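Local coordinates for chemotaxis protein motB (Helicobacter pylori, PDB 3CYP) that probably forms, together with MotA, the stator of the flagellar motor and fastens it to the cell wall through its periplasmic OmpA-like domain, at residues K28-L33 with Y76-N81; V37-R42 with I111-D116. All blocks are in the same frame, centred on the assembly; numbering follows the deposited sequence.

Contact 1. Residues K28-L33 with Y76-N81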
loop_
_atom_site.group_PDB
_atom_site.type_symbol
_atom_site.label_atom_id
_atom_site.label_comp_id
_atom_site.label_asym_id
_atom_site.label_seq_id
_atom_site.Cartn_x
_atom_site.Cartn_y
_atom_site.Cartn_z
ATOM N N LYS B 28 9.178 1.412 15.487
ATOM C CA LYS B 28 9.079 1.625 16.906
ATOM C C LYS B 28 8.388 2.935 17.208
ATOM O O LYS B 28 7.472 2.978 18.041
ATOM C CB LYS B 28 10.474 1.611 17.533
ATOM C CG LYS B 28 10.495 1.852 19.039
ATOM C CD LYS B 28 11.962 1.884 19.492
ATOM C CE LYS B 28 12.106 2.247 20.970
ATOM N NZ LYS B 28 13.550 2.546 21.301
ATOM N N ILE B 29 8.859 4.007 16.586
ATOM C CA ILE B 29 8.319 5.350 16.826
ATOM C C ILE B 29 6.875 5.428 16.349
ATOM O O ILE B 29 6.038 6.068 16.977
ATOM C CB ILE B 29 9.153 6.447 16.098
ATOM C CG1 ILE B 29 10.491 6.712 16.819
ATOM C CG2 ILE B 29 8.394 7.746 15.958
ATOM C CD1 ILE B 29 10.524 6.267 18.255
ATOM N N ILE B 30 6.602 4.819 15.184
ATOM C CA ILE B 30 5.241 4.891 14.647
ATOM C C ILE B 30 4.233 4.340 15.635
ATOM O O ILE B 30 3.167 4.917 15.826
ATOM C CB ILE B 30 5.120 4.238 13.280
ATOM C CG1 ILE B 30 5.900 5.036 12.257
ATOM C CG2 ILE B 30 3.645 4.090 12.878
ATOM C CD1 ILE B 30 6.102 4.360 10.899
ATOM N N GLN B 31 4.560 3.236 16.296
ATOM C CA GLN B 31 3.629 2.621 17.212
ATOM C C GLN B 31 3.372 3.464 18.465
ATOM O O GLN B 31 2.408 3.193 19.189
ATOM C CB GLN B 31 4.130 1.231 17.561
ATOM C CG GLN B 31 4.149 0.345 16.355
ATOM C CD GLN B 31 4.705 -1.005 16.635
ATOM O OE1 GLN B 31 4.037 -1.833 17.268
ATOM N NE2 GLN B 31 5.886 -1.284 16.090
ATOM N N LYS B 32 4.227 4.455 18.723
ATOM C CA LYS B 32 4.062 5.368 19.867
ATOM C C LYS B 32 3.149 6.554 19.542
ATOM O O LYS B 32 2.708 7.264 20.454
ATOM C CB LYS B 32 5.424 5.902 20.318
ATOM C CG LYS B 32 6.349 4.826 20.887
ATOM C CD LYS B 32 7.651 5.424 21.325
ATOM C CE LYS B 32 8.658 4.321 21.699
ATOM N NZ LYS B 32 8.370 3.784 23.024
ATOM N N LEU B 33 2.912 6.779 18.259
ATOM C CA LEU B 33 2.171 7.988 17.820
ATOM C C LEU B 33 0.688 7.894 18.110
ATOM O O LEU B 33 0.107 6.810 18.214
ATOM C CB LEU B 33 2.330 8.202 16.294
ATOM C CG LEU B 33 3.747 8.315 15.791
ATOM C CD1 LEU B 33 3.783 8.574 14.295
ATOM C CD2 LEU B 33 4.580 9.362 16.553
ATOM N N TYR B 76 7.148 -5.275 11.471
ATOM C CA TYR B 76 7.574 -4.795 12.779
ATOM C C TYR B 76 6.409 -4.280 13.657
ATOM O O TYR B 76 6.646 -3.739 14.760
ATOM C CB TYR B 76 8.627 -3.731 12.590
ATOM C CG TYR B 76 10.037 -4.218 12.206
ATOM C CD1 TYR B 76 10.703 -3.715 11.094
ATOM C CD2 TYR B 76 10.698 -5.133 13.006
ATOM C CE1 TYR B 76 12.038 -4.126 10.781
ATOM C CE2 TYR B 76 11.992 -5.527 12.722
ATOM C CZ TYR B 76 12.659 -5.022 11.624
ATOM O OH TYR B 76 13.962 -5.450 11.383
ATOM N N GLY B 77 5.171 -4.445 13.182
ATOM C CA GLY B 77 4.021 -4.232 13.999
ATOM C C GLY B 77 3.242 -2.959 13.752
ATOM O O GLY B 77 2.296 -2.693 14.475
ATOM N N VAL B 78 3.595 -2.202 12.723
ATOM C CA VAL B 78 2.804 -0.999 12.415
ATOM C C VAL B 78 1.464 -1.451 11.866
ATOM O O VAL B 78 1.382 -2.337 11.022
ATOM C CB VAL B 78 3.521 -0.036 11.477
ATOM C CG1 VAL B 78 2.563 1.196 11.137
ATOM C CG2 VAL B 78 4.799 0.431 12.095
ATOM N N ASN B 79 0.415 -0.792 12.351
ATOM C CA ASN B 79 -0.939 -1.111 11.915
ATOM C C ASN B 79 -1.106 -0.692 10.421
ATOM O O ASN B 79 -0.849 0.451 10.089
ATOM C CB ASN B 79 -1.904 -0.330 12.796
ATOM C CG ASN B 79 -2.069 -0.932 14.205
ATOM O OD1 ASN B 79 -1.830 -2.125 14.435
ATOM N ND2 ASN B 79 -2.452 -0.080 15.163
ATOM N N PRO B 80 -1.495 -1.637 9.526
ATOM C CA PRO B 80 -1.790 -1.281 8.137
ATOM C C PRO B 80 -2.774 -0.119 7.988
ATOM O O PRO B 80 -2.657 0.676 7.055
ATOM C CB PRO B 80 -2.408 -2.555 7.595
ATOM C CG PRO B 80 -1.721 -3.626 8.328
ATOM C CD PRO B 80 -1.591 -3.100 9.715
ATOM N N ASN B 81 -3.728 -0.006 8.911
ATOM C CA ASN B 81 -4.632 1.150 8.866
ATOM C C ASN B 81 -3.925 2.511 8.891
ATOM O O ASN B 81 -4.487 3.491 8.352
ATOM C CB ASN B 81 -5.674 1.092 9.983
ATOM C CG ASN B 81 -6.777 2.109 9.790
ATOM O OD1 ASN B 81 -7.435 2.091 8.760
ATOM N ND2 ASN B 81 -6.963 3.000 10.759
#
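The carboxamide of Gln31 lies against the backbone of Tyr76 and Gly77, and the carbonyls of both sit on the same side of its plane. Gly77 O lies over that face, 3.6 Å from Gln31 CD. It also comes within 3.4 Å of Gln31 OE1, but these are two acceptors and no bond joins them. The amide nitrogen does the holding: Gln31 NE2 donates to Tyr76 O at 2.9 Å. That bond is bent, with an angle of 132° at the hydrogen, in part because the carbonyl oxygen lies 33° out of the amide plane. NE2 has a second acceptor in Ala27 O, one turn back in its own helix, so two backbone oxygens fix the rotation of the group. The side chain reaches them by running straight on beyond CG (chi2 177°).

Beside this polar link, deeper in the protein, Ile30 and Val78 cross at about a right angle, branch against branch. Ile30 CG2 meets Val78 CG1 at 3.5 Å and Val78 CG2 at 3.9 Å. Gly77, with positive phi, is the C-prime residue of a Schellman motif in which Val78 N bonds to Leu73 O; the Gln31 amide therefore lies on a helix terminus.

The contact joins the C-terminal part of helix 17-30 and the type I turn Ile30 to Leu33 to the loop between helix 58-75 and strand 83-87. Ile30 and Val78 both rest on Leu73 of helix 58-75, the Tyr76 side chain touches Met20 and Glu24 of helix 17-30, and Lys32 touches Ile126 of helix 117-131.

Contact 2. Residues V37-R42 with I111-D116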
loop_
_atom_site.group_PDB
_atom_site.type_symbol
_atom_site.label_atom_id
_atom_site.label_comp_id
_atom_site.label_asym_id
_atom_site.label_seq_id
_atom_site.Cartn_x
_atom_site.Cartn_y
_atom_site.Cartn_z
ATOM N N VAL B 37 -2.631 9.841 13.610
ATOM C CA VAL B 37 -1.501 10.181 12.761
ATOM C C VAL B 37 -1.310 8.978 11.805
ATOM O O VAL B 37 -1.197 7.805 12.226
ATOM C CB VAL B 37 -0.175 10.436 13.572
ATOM C CG1 VAL B 37 1.031 10.597 12.604
ATOM C CG2 VAL B 37 -0.326 11.643 14.543
ATOM N N HIS B 38 -1.254 9.265 10.513
ATOM C CA HIS B 38 -0.959 8.252 9.516
ATOM C C HIS B 38 0.386 8.546 8.851
ATOM O O HIS B 38 0.966 9.637 8.998
ATOM C CB HIS B 38 -2.081 8.165 8.498
ATOM C CG HIS B 38 -3.339 7.540 9.026
ATOM N ND1 HIS B 38 -4.155 6.758 8.237
ATOM C CD2 HIS B 38 -3.934 7.606 10.239
ATOM C CE1 HIS B 38 -5.167 6.308 8.972
ATOM N NE2 HIS B 38 -5.070 6.825 10.182
ATOM N N ILE B 39 0.903 7.515 8.194
ATOM C CA ILE B 39 2.243 7.505 7.615
ATOM C C ILE B 39 2.135 7.136 6.138
ATOM O O ILE B 39 1.501 6.133 5.804
ATOM C CB ILE B 39 3.073 6.418 8.323
ATOM C CG1 ILE B 39 3.185 6.759 9.822
ATOM C CG2 ILE B 39 4.436 6.183 7.598
ATOM C CD1 ILE B 39 4.030 7.876 10.100
ATOM N N ASN B 40 2.785 7.911 5.275
ATOM C CA ASN B 40 2.851 7.656 3.802
ATOM C C ASN B 40 4.309 7.400 3.495
ATOM O O ASN B 40 5.166 8.235 3.776
ATOM C CB ASN B 40 2.295 8.869 3.015
ATOM C CG ASN B 40 2.339 8.713 1.539
ATOM O OD1 ASN B 40 2.935 9.553 0.838
ATOM N ND2 ASN B 40 1.730 7.695 1.051
ATOM N N VAL B 41 4.570 6.211 2.936
ATOM C CA VAL B 41 5.905 5.752 2.621
ATOM C C VAL B 41 6.088 6.062 1.137
ATOM O O VAL B 41 5.394 5.492 0.251
ATOM C CB VAL B 41 6.012 4.241 2.848
ATOM C CG1 VAL B 41 7.408 3.754 2.481
ATOM C CG2 VAL B 41 5.599 3.895 4.284
ATOM N N ARG B 42 6.979 7.028 0.869
ATOM C CA ARG B 42 7.155 7.594 -0.468
ATOM C C ARG B 42 8.449 7.107 -1.097
ATOM O O ARG B 42 9.511 7.313 -0.534
ATOM C CB ARG B 42 7.227 9.124 -0.403
ATOM C CG ARG B 42 5.992 9.687 0.129
ATOM C CD ARG B 42 5.947 11.174 -0.050
ATOM N NE ARG B 42 4.672 11.639 0.463
ATOM C CZ ARG B 42 4.280 12.899 0.456
ATOM N NH1 ARG B 42 5.086 13.853 0.000
ATOM N NH2 ARG B 42 3.088 13.192 0.969
ATOM N N ILE B 111 9.658 9.015 4.715
ATOM C CA ILE B 111 8.496 8.810 5.593
ATOM C C ILE B 111 7.810 10.164 5.793
ATOM O O ILE B 111 8.462 11.115 6.229
ATOM C CB ILE B 111 8.903 8.272 6.959
ATOM C CG1 ILE B 111 9.480 6.832 6.825
ATOM C CG2 ILE B 111 7.708 8.320 7.927
ATOM C CD1 ILE B 111 8.468 5.765 6.353
ATOM N N PHE B 112 6.536 10.245 5.401
ATOM C CA PHE B 112 5.704 11.417 5.627
ATOM C C PHE B 112 4.660 11.142 6.683
ATOM O O PHE B 112 3.976 10.105 6.657
ATOM C CB PHE B 112 5.098 11.881 4.313
ATOM C CG PHE B 112 5.987 12.828 3.569
ATOM C CD1 PHE B 112 7.196 12.388 3.040
ATOM C CD2 PHE B 112 5.665 14.190 3.436
ATOM C CE1 PHE B 112 8.035 13.282 2.329
ATOM C CE2 PHE B 112 6.527 15.076 2.744
ATOM C CZ PHE B 112 7.692 14.624 2.215
ATOM N N PHE B 113 4.516 12.081 7.611
ATOM C CA PHE B 113 3.503 11.992 8.662
ATOM C C PHE B 113 2.300 12.853 8.252
ATOM O O PHE B 113 2.470 13.979 7.770
ATOM C CB PHE B 113 4.059 12.573 9.950
ATOM C CG PHE B 113 5.284 11.853 10.443
ATOM C CD1 PHE B 113 5.170 10.826 11.316
ATOM C CD2 PHE B 113 6.535 12.204 9.948
ATOM C CE1 PHE B 113 6.319 10.129 11.744
ATOM C CE2 PHE B 113 7.696 11.509 10.342
ATOM C CZ PHE B 113 7.584 10.499 11.241
ATOM N N SER B 114 1.115 12.311 8.476
ATOM C CA SER B 114 -0.128 13.057 8.293
ATOM C C SER B 114 -0.697 13.292 9.705
ATOM O O SER B 114 -1.102 12.351 10.381
ATOM C CB SER B 114 -1.110 12.260 7.438
ATOM O OG SER B 114 -2.397 12.841 7.460
ATOM N N THR B 115 -0.737 14.553 10.098
ATOM C CA THR B 115 -1.044 14.887 11.464
ATOM C C THR B 115 -1.801 16.218 11.592
ATOM O O THR B 115 -1.582 17.132 10.802
ATOM C CB THR B 115 0.261 15.005 12.290
ATOM O OG1 THR B 115 -0.067 15.291 13.650
ATOM C CG2 THR B 115 1.198 16.083 11.711
ATOM N N ASP B 116 -2.644 16.298 12.595
ATOM C CA ASP B 116 -3.236 17.618 12.917
ATOM C C ASP B 116 -2.231 18.429 13.724
ATOM O O ASP B 116 -1.161 17.925 14.091
ATOM C CB ASP B 116 -4.628 17.485 13.539
ATOM C CG ASP B 116 -4.631 17.099 15.016
ATOM O OD1 ASP B 116 -3.609 17.190 15.695
ATOM O OD2 ASP B 116 -5.716 16.726 15.520
#
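The guanidinium of Arg42 lies flat on the ring of Phe112, their planes only 7° apart and their centres separated by 3.6 Å. NH1 sits over the middle of the ring, 3.3 Å from Phe112 CE2, and CD adds a CH-pi contact to the same face. The cation-pi stack is diagonal: Arg42 stands two residues beyond Asn40, the partner of Phe112, and comes across the ring at about a right angle, its chain extended from CG to NE. Asn40 holds the group from its edge. Its OD1 takes the hydrogen of Arg42 NE at 2.7 Å, close to the guanidinium plane. Asn40 CG points directly away from the backbone N (chi1 179°), which brings OD1 up to Arg42 NE; ND2 hydrogen-bonds to the hydroxyls of Ser84 and Ser86.

The other face of the sheet is apolar. Ile39 runs side by side with Phe113, and its CD1 approaches Phe113 CD1 obliquely at 3.4 Å. Ile111 CG2 lies over one face of the Phe113 ring toward its rim, while Val37 CG1 approaches the edge. Ile111 also meets Ile39, CG2 to CG2 at 3.9 Å, and its CD1 reaches Val41 CG2.

Beneath the side chains the strands are antiparallel, at 152°. His38 with Ser114 and Asn40 with Phe112 are the hydrogen-bonded pairs; Ser114 N to His38 O is the shortest of the four bonds at 2.7 Å.

The two central strands of the OmpA-like sheet thus carry an apolar face, turned partly to helix 58-75, and a mixed one of His38, Asn40, Phe112 and Ser114. Beside the latter the arginine's positive charge faces the pi cloud of Phe112, which would probably help to stabilise it, while the Asn40 carbonyl holds NE and limits rotation of the group.

In the fold
Contacts 1 and 2 have centres 11 Å apart and share one apolar core. Residues 28-33 rest on the sheet: Ile30 CD1 lies 3.9 Å from Ile39 CG1, and Leu33 CD1 lies 3.9 Å from Phe113 CE1. From the second segment of contact 1, Asn81 O packs against His38 CE1 at 3.0 Å. Strand 38-44, helix 58-75 and strand 83-87 form a beta-alpha-beta unit with its two strands adjacent and parallel; segment 76-81 of contact 1 lies on its return loop, and segment 37-42 of contact 2 on its first strand. The second subunit of the assembly packs on Pro80 and Asn81 of contact 1, but does not touch contact 2.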